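PDB 6LDQ: Tll1590 protein from Thermosynechococcus elongatus, which belongs to the GT-B clan of glycosyltransferases and has a Rossmann-like alpha/beta domain built on a largely parallel sheet. Local coordinates for residues A[98-101]-A[105-108]; A[56-61]-A[70-75]; A[33-38]-A[198-203]; A[116-121]-A[157-162]. All coordinates share one frame; numbering follows the deposited sequence.

Overall arrangement
The four contacts spread over one alpha/beta domain and differ with their depth. Interaction 2 is the one surface contact, at the edge of the sheet, and the most polar: a salt bridge and a backbone bond tie loop 56-61 to strand 68-73. Interaction 1, partly buried, closes helix 90-104 with a backbone bond and aromatic side chains. The two touch, since Tyr100 CE2 lies 3.4 Å from Ile71 CD1. Interactions 3 and 4, also partly buried, join pairs of helices on opposite sides of the chain's centre, and both rest on tryptophan and aliphatic contacts without a hydrogen bond across. Interaction 3 also closes the long loop of chain within which the other three are nested.

Interaction 1 (A[98-101]-A[105-108]); sequences KAYH and GYPL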
loop_
_atom_site.group_PDB
_atom_site.type_symbol
_atom_site.label_atom_id
_atom_site.label_comp_id
_atom_site.label_asym_id
_atom_site.label_seq_id
_atom_site.Cartn_x
_atom_site.Cartn_y
_atom_site.Cartn_z
ATOM N N LYS A 98 -9.063 2.419 -10.003
ATOM C CA LYS A 98 -9.938 3.586 -9.990
ATOM C C LYS A 98 -11.412 3.213 -10.134
ATOM O O LYS A 98 -12.268 3.987 -9.693
ATOM C CB LYS A 98 -9.526 4.573 -11.080
ATOM C CG LYS A 98 -8.351 5.464 -10.671
ATOM C CD LYS A 98 -7.892 6.364 -11.809
ATOM C CE LYS A 98 -8.764 7.607 -11.944
ATOM N NZ LYS A 98 -9.899 7.376 -12.882
ATOM N N ALA A 99 -11.728 2.042 -10.701
ATOM C CA ALA A 99 -13.121 1.591 -10.708
ATOM C C ALA A 99 -13.619 1.262 -9.303
ATOM O O ALA A 99 -14.801 1.475 -9.006
ATOM C CB ALA A 99 -13.297 0.369 -11.613
ATOM N N TYR A 100 -12.749 0.730 -8.435
ATOM C CA TYR A 100 -13.130 0.490 -7.040
ATOM C C TYR A 100 -13.115 1.771 -6.220
ATOM O O TYR A 100 -14.030 2.007 -5.416
ATOM C CB TYR A 100 -12.208 -0.555 -6.404
ATOM C CG TYR A 100 -12.555 -1.969 -6.786
ATOM C CD1 TYR A 100 -12.058 -2.544 -7.964
ATOM C CD2 TYR A 100 -13.385 -2.737 -5.983
ATOM C CE1 TYR A 100 -12.387 -3.840 -8.328
ATOM C CE2 TYR A 100 -13.720 -4.036 -6.343
ATOM C CZ TYR A 100 -13.219 -4.583 -7.508
ATOM O OH TYR A 100 -13.562 -5.876 -7.829
ATOM N N HIS A 101 -12.074 2.591 -6.381
ATOM C CA HIS A 101 -12.002 3.868 -5.680
ATOM C C HIS A 101 -13.141 4.799 -6.083
ATOM O O HIS A 101 -13.537 5.670 -5.297
ATOM C CB HIS A 101 -10.643 4.539 -5.945
ATOM C CG HIS A 101 -10.542 5.925 -5.389
ATOM N ND1 HIS A 101 -10.729 7.053 -6.158
ATOM C CD2 HIS A 101 -10.283 6.364 -4.136
ATOM C CE1 HIS A 101 -10.588 8.129 -5.402
ATOM N NE2 HIS A 101 -10.322 7.738 -4.169
ATOM N N GLY A 105 -14.494 5.143 -2.444
ATOM C CA GLY A 105 -13.985 6.415 -1.951
ATOM C C GLY A 105 -13.012 6.329 -0.796
ATOM O O GLY A 105 -13.004 7.226 0.055
ATOM N N TYR A 106 -12.196 5.274 -0.736
ATOM C CA TYR A 106 -11.227 5.021 0.339
ATOM C C TYR A 106 -10.561 6.272 0.902
ATOM O O TYR A 106 -9.744 6.907 0.211
ATOM C CB TYR A 106 -10.142 4.061 -0.159
ATOM C CG TYR A 106 -10.680 2.783 -0.765
ATOM C CD1 TYR A 106 -11.233 1.790 0.032
ATOM C CD2 TYR A 106 -10.655 2.581 -2.134
ATOM C CE1 TYR A 106 -11.737 0.615 -0.519
ATOM C CE2 TYR A 106 -11.150 1.412 -2.702
ATOM C CZ TYR A 106 -11.685 0.430 -1.898
ATOM O OH TYR A 106 -12.186 -0.721 -2.467
ATOM N N PRO A 107 -10.858 6.647 2.160
ATOM C CA PRO A 107 -10.178 7.806 2.769
ATOM C C PRO A 107 -8.725 7.549 3.109
ATOM O O PRO A 107 -7.993 8.501 3.391
ATOM C CB PRO A 107 -10.993 8.069 4.054
ATOM C CG PRO A 107 -11.732 6.771 4.325
ATOM C CD PRO A 107 -12.044 6.235 2.950
ATOM N N LEU A 108 -8.311 6.300 3.178
ATOM C CA LEU A 108 -6.929 5.951 3.451
ATOM C C LEU A 108 -6.543 4.866 2.465
ATOM O O LEU A 108 -7.317 3.937 2.199
ATOM C CB LEU A 108 -6.728 5.464 4.892
ATOM C CG LEU A 108 -5.338 5.102 5.424
ATOM C CD1 LEU A 108 -5.272 5.470 6.922
ATOM C CD2 LEU A 108 -5.066 3.615 5.242
#
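The backbone turns out of helix 90-104 where Gly105 N donates to His101 O over 3.1 Å, the last helical step before Gly105 takes positive phi (57°). This is a glycine-terminated helix C-cap, of the kind known as the alpha-L motif, and it starts the loop into strand 108-112 of the Rossmann-like sheet. Glycine suits the place because it adopts positive phi at little cost. The bond is bent, 142° at the hydrogen.

Beyond the cap Tyr106 folds its ring back against the helix. Its CE2 comes within 4.0 Å of His101 CA, so the ring covers backbone as much as side chain. The imidazole of His101 stands anti to its own backbone nitrogen (chi1 173°), which swings it out from the side of the helix, where it meets the ring of Phe127. Tyr100 takes a different course: its ring leaves the cap to pack edge-to-face with Phe50, and chiefly its CB stays behind to meet Tyr106. A tyrosine at 106 serves both chemistries, its ring apolar against the helix while its OH hydrogen-bonds Asp48 OD2 and lies 3.9 Å from Tyr100 CB.

Interaction 2 (A[56-61]-A[70-75]); sequences PNDPDV and TIRLQA
Asp58 OD2 takes two bonds from Arg72, forming a salt bridge: NH2 reaches it at 2.8 Å, and NE adds a weak bond at 2.9 Å. Both donors lie on one edge of the guanidinium, and the oxygen sits in the plane of that group. The carboxylate, however, is turned almost perpendicular to it (83°), so NH2 meets OD2 from above the carboxylate plane. Arginine reaches this far back because its chain bends at chi3 (75°), passing Pro59 O, which lies 3.3 Å from Arg72 CD.

The main chain fixes the root of that side chain: Arg72 N donates to Asp60 O over 2.7 Å, nearly straight at 169°. Here the loop enters the antiparallel hairpin of strands 61-63 and 68-73 at the margin of the Rossmann-like sheet. Val61 and Ile71 form a non-hydrogen-bonded pair, their side chains lying alongside each other with Val61 CG2 4.0 Å from Ile71 CG1. Beta-branched residues such as these favour extended backbone.

In the second shell, Thr54 N also donates to Asp58 OD2, with a weak bond from Asp55 N, so backbone as well as arginine grips the oxygen. Asp60 OD1 pairs with Lys53, and a water links the same oxygen to Arg72 O.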
loop_
_atom_site.group_PDB
_atom_site.type_symbol
_atom_site.label_atom_id
_atom_site.label_comp_id
_atom_site.label_asym_id
_atom_site.label_seq_id
_atom_site.Cartn_x
_atom_site.Cartn_y
_atom_site.Cartn_z
ATOM N N PRO A 56 -5.417 -16.189 -15.830
ATOM C CA PRO A 56 -6.791 -15.892 -16.283
ATOM C C PRO A 56 -7.870 -16.658 -15.527
ATOM O O PRO A 56 -9.049 -16.289 -15.614
ATOM C CB PRO A 56 -6.770 -16.272 -17.773
ATOM C CG PRO A 56 -5.560 -17.118 -17.963
ATOM C CD PRO A 56 -4.567 -16.711 -16.918
ATOM N N ASN A 57 -7.514 -17.706 -14.793
ATOM C CA ASN A 57 -8.458 -18.407 -13.936
ATOM C C ASN A 57 -8.452 -17.886 -12.502
ATOM O O ASN A 57 -9.123 -18.467 -11.645
ATOM C CB ASN A 57 -8.165 -19.910 -13.955
ATOM C CG ASN A 57 -8.194 -20.487 -15.358
ATOM O OD1 ASN A 57 -7.214 -21.075 -15.826
ATOM N ND2 ASN A 57 -9.318 -20.309 -16.044
ATOM N N ASP A 58 -7.713 -16.810 -12.224
ATOM C CA ASP A 58 -7.720 -16.224 -10.889
ATOM C C ASP A 58 -9.120 -15.724 -10.535
ATOM O O ASP A 58 -9.803 -15.135 -11.381
ATOM C CB ASP A 58 -6.749 -15.045 -10.805
ATOM C CG ASP A 58 -5.332 -15.465 -10.491
ATOM O OD1 ASP A 58 -5.083 -16.673 -10.308
ATOM O OD2 ASP A 58 -4.468 -14.566 -10.433
ATOM N N PRO A 59 -9.561 -15.903 -9.297
ATOM C CA PRO A 59 -10.793 -15.241 -8.855
ATOM C C PRO A 59 -10.583 -13.741 -8.698
ATOM O O PRO A 59 -9.485 -13.270 -8.382
ATOM C CB PRO A 59 -11.076 -15.907 -7.509
ATOM C CG PRO A 59 -9.689 -16.257 -7.017
ATOM C CD PRO A 59 -8.978 -16.739 -8.240
ATOM N N ASP A 60 -11.662 -12.986 -8.922
ATOM C CA ASP A 60 -11.603 -11.528 -8.844
ATOM C C ASP A 60 -11.578 -11.042 -7.393
ATOM O O ASP A 60 -10.795 -10.156 -7.027
ATOM C CB ASP A 60 -12.802 -10.939 -9.599
ATOM C CG ASP A 60 -12.799 -11.316 -11.080
ATOM O OD1 ASP A 60 -11.900 -10.833 -11.808
ATOM O OD2 ASP A 60 -13.678 -12.096 -11.513
ATOM N N VAL A 61 -12.435 -11.606 -6.561
ATOM C CA VAL A 61 -12.554 -11.211 -5.168
ATOM C C VAL A 61 -12.423 -12.465 -4.327
ATOM O O VAL A 61 -13.089 -13.469 -4.605
ATOM C CB VAL A 61 -13.888 -10.511 -4.876
ATOM C CG1 VAL A 61 -13.942 -10.077 -3.414
ATOM C CG2 VAL A 61 -14.076 -9.325 -5.791
ATOM N N THR A 70 -9.559 -9.700 -0.575
ATOM C CA THR A 70 -8.537 -9.414 -1.581
ATOM C C THR A 70 -9.224 -9.274 -2.932
ATOM O O THR A 70 -10.083 -10.094 -3.282
ATOM C CB THR A 70 -7.480 -10.522 -1.644
ATOM O OG1 THR A 70 -6.926 -10.722 -0.347
ATOM C CG2 THR A 70 -6.331 -10.166 -2.631
ATOM N N ILE A 71 -8.857 -8.235 -3.678
ATOM C CA ILE A 71 -9.356 -8.000 -5.028
ATOM C C ILE A 71 -8.184 -8.141 -5.999
ATOM O O ILE A 71 -7.132 -7.510 -5.814
ATOM C CB ILE A 71 -10.021 -6.615 -5.130
ATOM C CG1 ILE A 71 -11.388 -6.633 -4.421
ATOM C CG2 ILE A 71 -10.176 -6.211 -6.575
ATOM C CD1 ILE A 71 -11.818 -5.289 -3.849
ATOM N N ARG A 72 -8.340 -8.999 -7.004
ATOM C CA ARG A 72 -7.285 -9.224 -7.990
ATOM C C ARG A 72 -7.664 -8.512 -9.280
ATOM O O ARG A 72 -8.720 -8.783 -9.868
ATOM C CB ARG A 72 -7.048 -10.717 -8.216
ATOM C CG ARG A 72 -6.565 -11.416 -6.962
ATOM C CD ARG A 72 -6.438 -12.914 -7.117
ATOM N NE ARG A 72 -5.271 -13.279 -7.908
ATOM C CZ ARG A 72 -4.038 -13.372 -7.424
ATOM N NH1 ARG A 72 -3.812 -13.125 -6.142
ATOM N NH2 ARG A 72 -3.033 -13.708 -8.230
ATOM N N LEU A 73 -6.821 -7.582 -9.705
ATOM C CA LEU A 73 -7.154 -6.723 -10.820
ATOM C C LEU A 73 -6.404 -7.206 -12.047
ATOM O O LEU A 73 -5.232 -7.579 -11.959
ATOM C CB LEU A 73 -6.800 -5.265 -10.530
ATOM C CG LEU A 73 -7.401 -4.600 -9.282
ATOM C CD1 LEU A 73 -6.635 -3.329 -8.969
ATOM C CD2 LEU A 73 -8.887 -4.295 -9.488
ATOM N N GLN A 74 -7.098 -7.241 -13.175
ATOM C CA GLN A 74 -6.411 -7.493 -14.433
ATOM C C GLN A 74 -5.627 -6.239 -14.788
ATOM O O GLN A 74 -6.203 -5.167 -15.005
ATOM C CB GLN A 74 -7.395 -7.878 -15.529
ATOM C CG GLN A 74 -6.703 -8.167 -16.853
ATOM C CD GLN A 74 -7.597 -8.896 -17.845
ATOM O OE1 GLN A 74 -8.721 -9.295 -17.520
ATOM N NE2 GLN A 74 -7.099 -9.071 -19.067
ATOM N N ALA A 75 -4.301 -6.352 -14.790
ATOM C CA ALA A 75 -3.462 -5.187 -15.055
ATOM C C ALA A 75 -2.153 -5.702 -15.657
ATOM O O ALA A 75 -1.219 -6.059 -14.937
ATOM C CB ALA A 75 -3.232 -4.381 -13.791
HETATM O O HOH W 1 -10.980 -8.062 -10.796
#

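Interaction 3 (A[33-38]-A[198-203]); sequences VRQLGE and TNWEAI
Trp200 NE1 lies 3.1 Å from Gln35 OE1, yet the angle is too poor for a hydrogen bond; the side-chain amide passes over the pyrrole edge of the indole, its plane tilted 47° to the ring. Glutamine works here largely through its aliphatic stem: Gln35 CB lies squarely over the five-membered ring of Trp200, 3.6 Å from its centroid and 11° off the ring normal, a CH-pi contact. This is helix-helix packing on the Rossmann-like alpha/beta domain, between the helix after the first strand and the C-terminal helix.

Ile203 CD1 lies over the opposite face of the same indole, toward its rim, so the ring is clasped between helix 32-42 and its own helix. Leu36 CG points opposite its main-chain N (chi1 179°), which brings CD1 within 3.6 Å of Ile203 CG2; beta-branched isoleucine thus serves both Trp200 and Leu36. Asn199 is the N-cap of this helix, its OD1 accepting a weak bond from Ala202 N, so Trp200 stands in the first turn.

Toward the sheet, Leu36 packs on Leu10 of strand 8-11 and His110 of strand 108-112, while Ile203 rests on Ile194 in the loop after strand 191-193; helix 200-216 thus lies beside helix 32-42.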
loop_
_atom_site.group_PDB
_atom_site.type_symbol
_atom_site.label_atom_id
_atom_site.label_comp_id
_atom_site.label_asym_id
_atom_site.label_seq_id
_atom_site.Cartn_x
_atom_site.Cartn_y
_atom_site.Cartn_z
ATOM N N VAL A 33 0.945 -7.669 2.850
ATOM C CA VAL A 33 -0.345 -6.998 2.809
ATOM C C VAL A 33 -1.463 -7.948 3.221
ATOM O O VAL A 33 -2.329 -7.591 4.032
ATOM C CB VAL A 33 -0.576 -6.403 1.410
ATOM C CG1 VAL A 33 -2.043 -6.200 1.154
ATOM C CG2 VAL A 33 0.171 -5.087 1.305
ATOM N N ARG A 34 -1.445 -9.175 2.691
ATOM C CA ARG A 34 -2.473 -10.153 3.038
ATOM C C ARG A 34 -2.585 -10.331 4.547
ATOM O O ARG A 34 -3.687 -10.327 5.108
ATOM C CB ARG A 34 -2.175 -11.495 2.370
ATOM C CG ARG A 34 -3.411 -12.368 2.206
ATOM C CD ARG A 34 -3.335 -13.619 3.058
ATOM N NE ARG A 34 -4.648 -14.245 3.235
ATOM C CZ ARG A 34 -4.828 -15.442 3.784
ATOM N NH1 ARG A 34 -3.780 -16.136 4.212
ATOM N NH2 ARG A 34 -6.049 -15.946 3.909
ATOM N N GLN A 35 -1.451 -10.484 5.226
ATOM C CA GLN A 35 -1.518 -10.720 6.660
ATOM C C GLN A 35 -1.904 -9.451 7.403
ATOM O O GLN A 35 -2.713 -9.498 8.334
ATOM C CB GLN A 35 -0.194 -11.284 7.159
ATOM C CG GLN A 35 0.071 -12.695 6.640
ATOM C CD GLN A 35 1.070 -13.444 7.490
ATOM O OE1 GLN A 35 0.713 -14.028 8.515
ATOM N NE2 GLN A 35 2.335 -13.426 7.074
ATOM N N LEU A 36 -1.356 -8.307 6.991
ATOM C CA LEU A 36 -1.697 -7.043 7.638
ATOM C C LEU A 36 -3.201 -6.780 7.593
ATOM O O LEU A 36 -3.835 -6.568 8.634
ATOM C CB LEU A 36 -0.920 -5.897 6.990
ATOM C CG LEU A 36 -1.183 -4.491 7.530
ATOM C CD1 LEU A 36 -0.650 -4.334 8.978
ATOM C CD2 LEU A 36 -0.593 -3.445 6.621
ATOM N N GLY A 37 -3.799 -6.823 6.397
ATOM C CA GLY A 37 -5.204 -6.456 6.267
ATOM C C GLY A 37 -6.139 -7.340 7.076
ATOM O O GLY A 37 -7.137 -6.864 7.626
ATOM N N GLU A 38 -5.828 -8.637 7.165
ATOM C CA GLU A 38 -6.638 -9.548 7.971
ATOM C C GLU A 38 -6.524 -9.231 9.459
ATOM O O GLU A 38 -7.531 -9.231 10.181
ATOM C CB GLU A 38 -6.224 -10.994 7.703
ATOM C CG GLU A 38 -6.898 -11.608 6.468
ATOM C CD GLU A 38 -6.023 -12.625 5.763
ATOM O OE1 GLU A 38 -5.079 -13.135 6.404
ATOM O OE2 GLU A 38 -6.289 -12.925 4.568
ATOM N N THR A 198 6.429 -11.775 12.915
ATOM C CA THR A 198 5.360 -12.746 12.720
ATOM C C THR A 198 4.170 -12.520 13.652
ATOM O O THR A 198 3.274 -13.370 13.711
ATOM C CB THR A 198 5.909 -14.157 12.916
ATOM O OG1 THR A 198 6.127 -14.394 14.312
ATOM C CG2 THR A 198 7.231 -14.315 12.174
ATOM N N ASN A 199 4.145 -11.413 14.391
ATOM C CA ASN A 199 3.016 -11.087 15.268
ATOM C C ASN A 199 2.194 -9.999 14.583
ATOM O O ASN A 199 2.362 -8.804 14.837
ATOM C CB ASN A 199 3.482 -10.656 16.648
ATOM C CG ASN A 199 2.322 -10.344 17.563
ATOM O OD1 ASN A 199 1.159 -10.569 17.198
ATOM N ND2 ASN A 199 2.621 -9.836 18.759
ATOM N N TRP A 200 1.263 -10.438 13.729
ATOM C CA TRP A 200 0.499 -9.510 12.898
ATOM C C TRP A 200 -0.549 -8.752 13.696
ATOM O O TRP A 200 -0.866 -7.608 13.360
ATOM C CB TRP A 200 -0.131 -10.278 11.736
ATOM C CG TRP A 200 0.939 -10.658 10.809
ATOM C CD1 TRP A 200 1.537 -11.878 10.690
ATOM C CD2 TRP A 200 1.620 -9.780 9.913
ATOM N NE1 TRP A 200 2.535 -11.820 9.740
ATOM C CE2 TRP A 200 2.603 -10.541 9.248
ATOM C CE3 TRP A 200 1.476 -8.428 9.589
ATOM C CZ2 TRP A 200 3.440 -9.993 8.278
ATOM C CZ3 TRP A 200 2.322 -7.879 8.626
ATOM C CH2 TRP A 200 3.285 -8.662 7.984
ATOM N N GLU A 201 -1.086 -9.348 14.759
ATOM C CA GLU A 201 -1.910 -8.554 15.666
ATOM C C GLU A 201 -1.145 -7.329 16.170
ATOM O O GLU A 201 -1.655 -6.204 16.122
ATOM C CB GLU A 201 -2.390 -9.403 16.839
ATOM C CG GLU A 201 -3.341 -8.632 17.733
ATOM C CD GLU A 201 -3.744 -9.402 18.963
ATOM O OE1 GLU A 201 -3.356 -10.590 19.085
ATOM O OE2 GLU A 201 -4.448 -8.805 19.802
ATOM N N ALA A 202 0.095 -7.522 16.642
ATOM C CA ALA A 202 0.850 -6.376 17.146
ATOM C C ALA A 202 1.056 -5.338 16.054
ATOM O O ALA A 202 0.828 -4.141 16.265
ATOM C CB ALA A 202 2.204 -6.814 17.718
ATOM N N ILE A 203 1.487 -5.785 14.871
ATOM C CA ILE A 203 1.741 -4.861 13.771
ATOM C C ILE A 203 0.488 -4.055 13.444
ATOM O O ILE A 203 0.528 -2.824 13.326
ATOM C CB ILE A 203 2.259 -5.633 12.545
ATOM C CG1 ILE A 203 3.720 -6.058 12.766
ATOM C CG2 ILE A 203 2.097 -4.786 11.295
ATOM C CD1 ILE A 203 4.100 -7.355 12.085
#

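Interaction 4 (A[116-121]-A[157-162]); sequences SGWVGW and LMVEKA
Two neighbouring helices of the Rossmann-like domain meet here: helix 113-126, which follows strand 108-112, and helix 153-166, which precedes strand 169-172. Each is a connection between parallel strands, and they pack through one stripe of residues spaced three apart, Trp118 and Trp121 against Val159 and Ala162. The backbones come nearest at Trp118 and Val159, whose CA atoms are 6.5 Å apart. Gly117, next to Trp118, adds no side chain on this side.

The chemistry is wholly apolar, with no hydrogen bond across. Val159 meets Trp118 at the edge of its ring: CG2 is 3.7 Å from CD1 and CG1 lies in the ring plane, so both branches of the valine touch the same pyrrole corner. Trp121 is used differently, with its face. With chi1 at 176° its indole trails away from its own N and reaches across the groove, so that Ala162 CB lies 4.1 Å from the centroid of the five-membered ring and 14° off its normal, a CH-pi contact. Alanine's single methyl lets the face of a broad ring come close to the helix.

Outside the pair, Phe87 packs edge-to-face with Trp118, whose ring also reaches Leu90, Pro91 and Val94, while Val159 touches Trp114. The two tryptophans meet each other as well: Trp118 NE1 lies in the plane of the Trp121 ring, at its edge, 3.5 Å from Trp121 CZ3.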
loop_
_atom_site.group_PDB
_atom_site.type_symbol
_atom_site.label_atom_id
_atom_site.label_comp_id
_atom_site.label_asym_id
_atom_site.label_seq_id
_atom_site.Cartn_x
_atom_site.Cartn_y
_atom_site.Cartn_z
ATOM N N SER A 116 3.852 -0.319 -5.968
ATOM C CA SER A 116 2.530 0.110 -5.513
ATOM C C SER A 116 2.534 1.591 -5.148
ATOM O O SER A 116 1.527 2.282 -5.327
ATOM C CB SER A 116 2.104 -0.733 -4.320
ATOM O OG SER A 116 2.291 -2.117 -4.583
ATOM N N GLY A 117 3.679 2.113 -4.686
ATOM C CA GLY A 117 3.740 3.511 -4.294
ATOM C C GLY A 117 3.587 4.478 -5.441
ATOM O O GLY A 117 3.006 5.553 -5.281
ATOM N N TRP A 118 4.156 4.136 -6.605
ATOM C CA TRP A 118 3.839 4.853 -7.835
ATOM C C TRP A 118 2.323 4.947 -8.031
ATOM O O TRP A 118 1.778 6.008 -8.361
ATOM C CB TRP A 118 4.494 4.126 -9.012
ATOM C CG TRP A 118 4.539 4.946 -10.254
ATOM C CD1 TRP A 118 5.510 5.846 -10.612
ATOM C CD2 TRP A 118 3.561 4.972 -11.290
ATOM N NE1 TRP A 118 5.190 6.416 -11.824
ATOM C CE2 TRP A 118 3.995 5.901 -12.254
ATOM C CE3 TRP A 118 2.345 4.306 -11.487
ATOM C CZ2 TRP A 118 3.267 6.171 -13.419
ATOM C CZ3 TRP A 118 1.620 4.570 -12.651
ATOM C CH2 TRP A 118 2.093 5.490 -13.607
ATOM N N VAL A 119 1.632 3.836 -7.834
ATOM C CA VAL A 119 0.172 3.864 -7.939
ATOM C C VAL A 119 -0.392 4.854 -6.923
ATOM O O VAL A 119 -1.218 5.714 -7.256
ATOM C CB VAL A 119 -0.402 2.447 -7.758
ATOM C CG1 VAL A 119 -1.933 2.478 -7.623
ATOM C CG2 VAL A 119 0.025 1.531 -8.914
ATOM N N GLY A 120 0.097 4.786 -5.681
ATOM C CA GLY A 120 -0.349 5.741 -4.675
ATOM C C GLY A 120 -0.025 7.172 -5.056
ATOM O O GLY A 120 -0.862 8.069 -4.926
ATOM N N TRP A 121 1.190 7.396 -5.569
ATOM C CA TRP A 121 1.585 8.724 -6.019
ATOM C C TRP A 121 0.656 9.258 -7.111
ATOM O O TRP A 121 0.257 10.428 -7.080
ATOM C CB TRP A 121 3.029 8.660 -6.517
ATOM C CG TRP A 121 3.526 9.910 -7.089
ATOM C CD1 TRP A 121 3.505 11.147 -6.522
ATOM C CD2 TRP A 121 4.148 10.055 -8.363
ATOM N NE1 TRP A 121 4.086 12.063 -7.372
ATOM C CE2 TRP A 121 4.487 11.415 -8.511
ATOM C CE3 TRP A 121 4.447 9.166 -9.395
ATOM C CZ2 TRP A 121 5.103 11.908 -9.655
ATOM C CZ3 TRP A 121 5.063 9.657 -10.534
ATOM C CH2 TRP A 121 5.388 11.015 -10.649
ATOM N N LEU A 157 14.655 5.171 -7.783
ATOM C CA LEU A 157 15.105 6.263 -6.925
ATOM C C LEU A 157 14.232 7.506 -7.080
ATOM O O LEU A 157 13.893 8.160 -6.086
ATOM C CB LEU A 157 16.572 6.593 -7.236
ATOM C CG LEU A 157 17.568 5.856 -6.337
ATOM C CD1 LEU A 157 17.420 6.299 -4.871
ATOM C CD2 LEU A 157 17.431 4.330 -6.463
ATOM N N MET A 158 13.894 7.874 -8.315
ATOM C CA MET A 158 13.053 9.049 -8.530
ATOM C C MET A 158 11.666 8.830 -7.935
ATOM O O MET A 158 11.085 9.735 -7.319
ATOM C CB MET A 158 12.922 9.342 -10.024
ATOM C CG MET A 158 14.182 9.941 -10.675
ATOM S SD MET A 158 13.918 10.055 -12.463
ATOM C CE MET A 158 13.173 11.669 -12.545
ATOM N N VAL A 159 11.130 7.627 -8.102
ATOM C CA VAL A 159 9.796 7.342 -7.570
ATOM C C VAL A 159 9.836 7.299 -6.050
ATOM O O VAL A 159 8.953 7.837 -5.370
ATOM C CB VAL A 159 9.250 6.025 -8.146
ATOM C CG1 VAL A 159 7.905 5.675 -7.462
ATOM C CG2 VAL A 159 9.094 6.098 -9.650
ATOM N N GLU A 160 10.868 6.662 -5.492
ATOM C CA GLU A 160 10.986 6.585 -4.042
ATOM C C GLU A 160 11.122 7.972 -3.418
ATOM O O GLU A 160 10.590 8.231 -2.330
ATOM C CB GLU A 160 12.156 5.670 -3.674
ATOM C CG GLU A 160 11.923 4.234 -4.153
ATOM C CD GLU A 160 12.834 3.203 -3.526
ATOM O OE1 GLU A 160 12.377 2.060 -3.344
ATOM O OE2 GLU A 160 14.009 3.515 -3.252
ATOM N N LYS A 161 11.832 8.881 -4.085
ATOM C CA LYS A 161 11.879 10.261 -3.612
ATOM C C LYS A 161 10.489 10.898 -3.653
ATOM O O LYS A 161 10.055 11.545 -2.686
ATOM C CB LYS A 161 12.869 11.070 -4.452
ATOM C CG LYS A 161 14.340 10.732 -4.176
ATOM C CD LYS A 161 15.231 11.475 -5.149
ATOM C CE LYS A 161 16.672 11.028 -4.992
ATOM N NZ LYS A 161 17.566 11.920 -5.754
ATOM N N ALA A 162 9.770 10.716 -4.758
ATOM C CA ALA A 162 8.441 11.317 -4.876
ATOM C C ALA A 162 7.504 10.807 -3.791
ATOM O O ALA A 162 6.671 11.557 -3.279
ATOM C CB ALA A 162 7.849 11.042 -6.257
#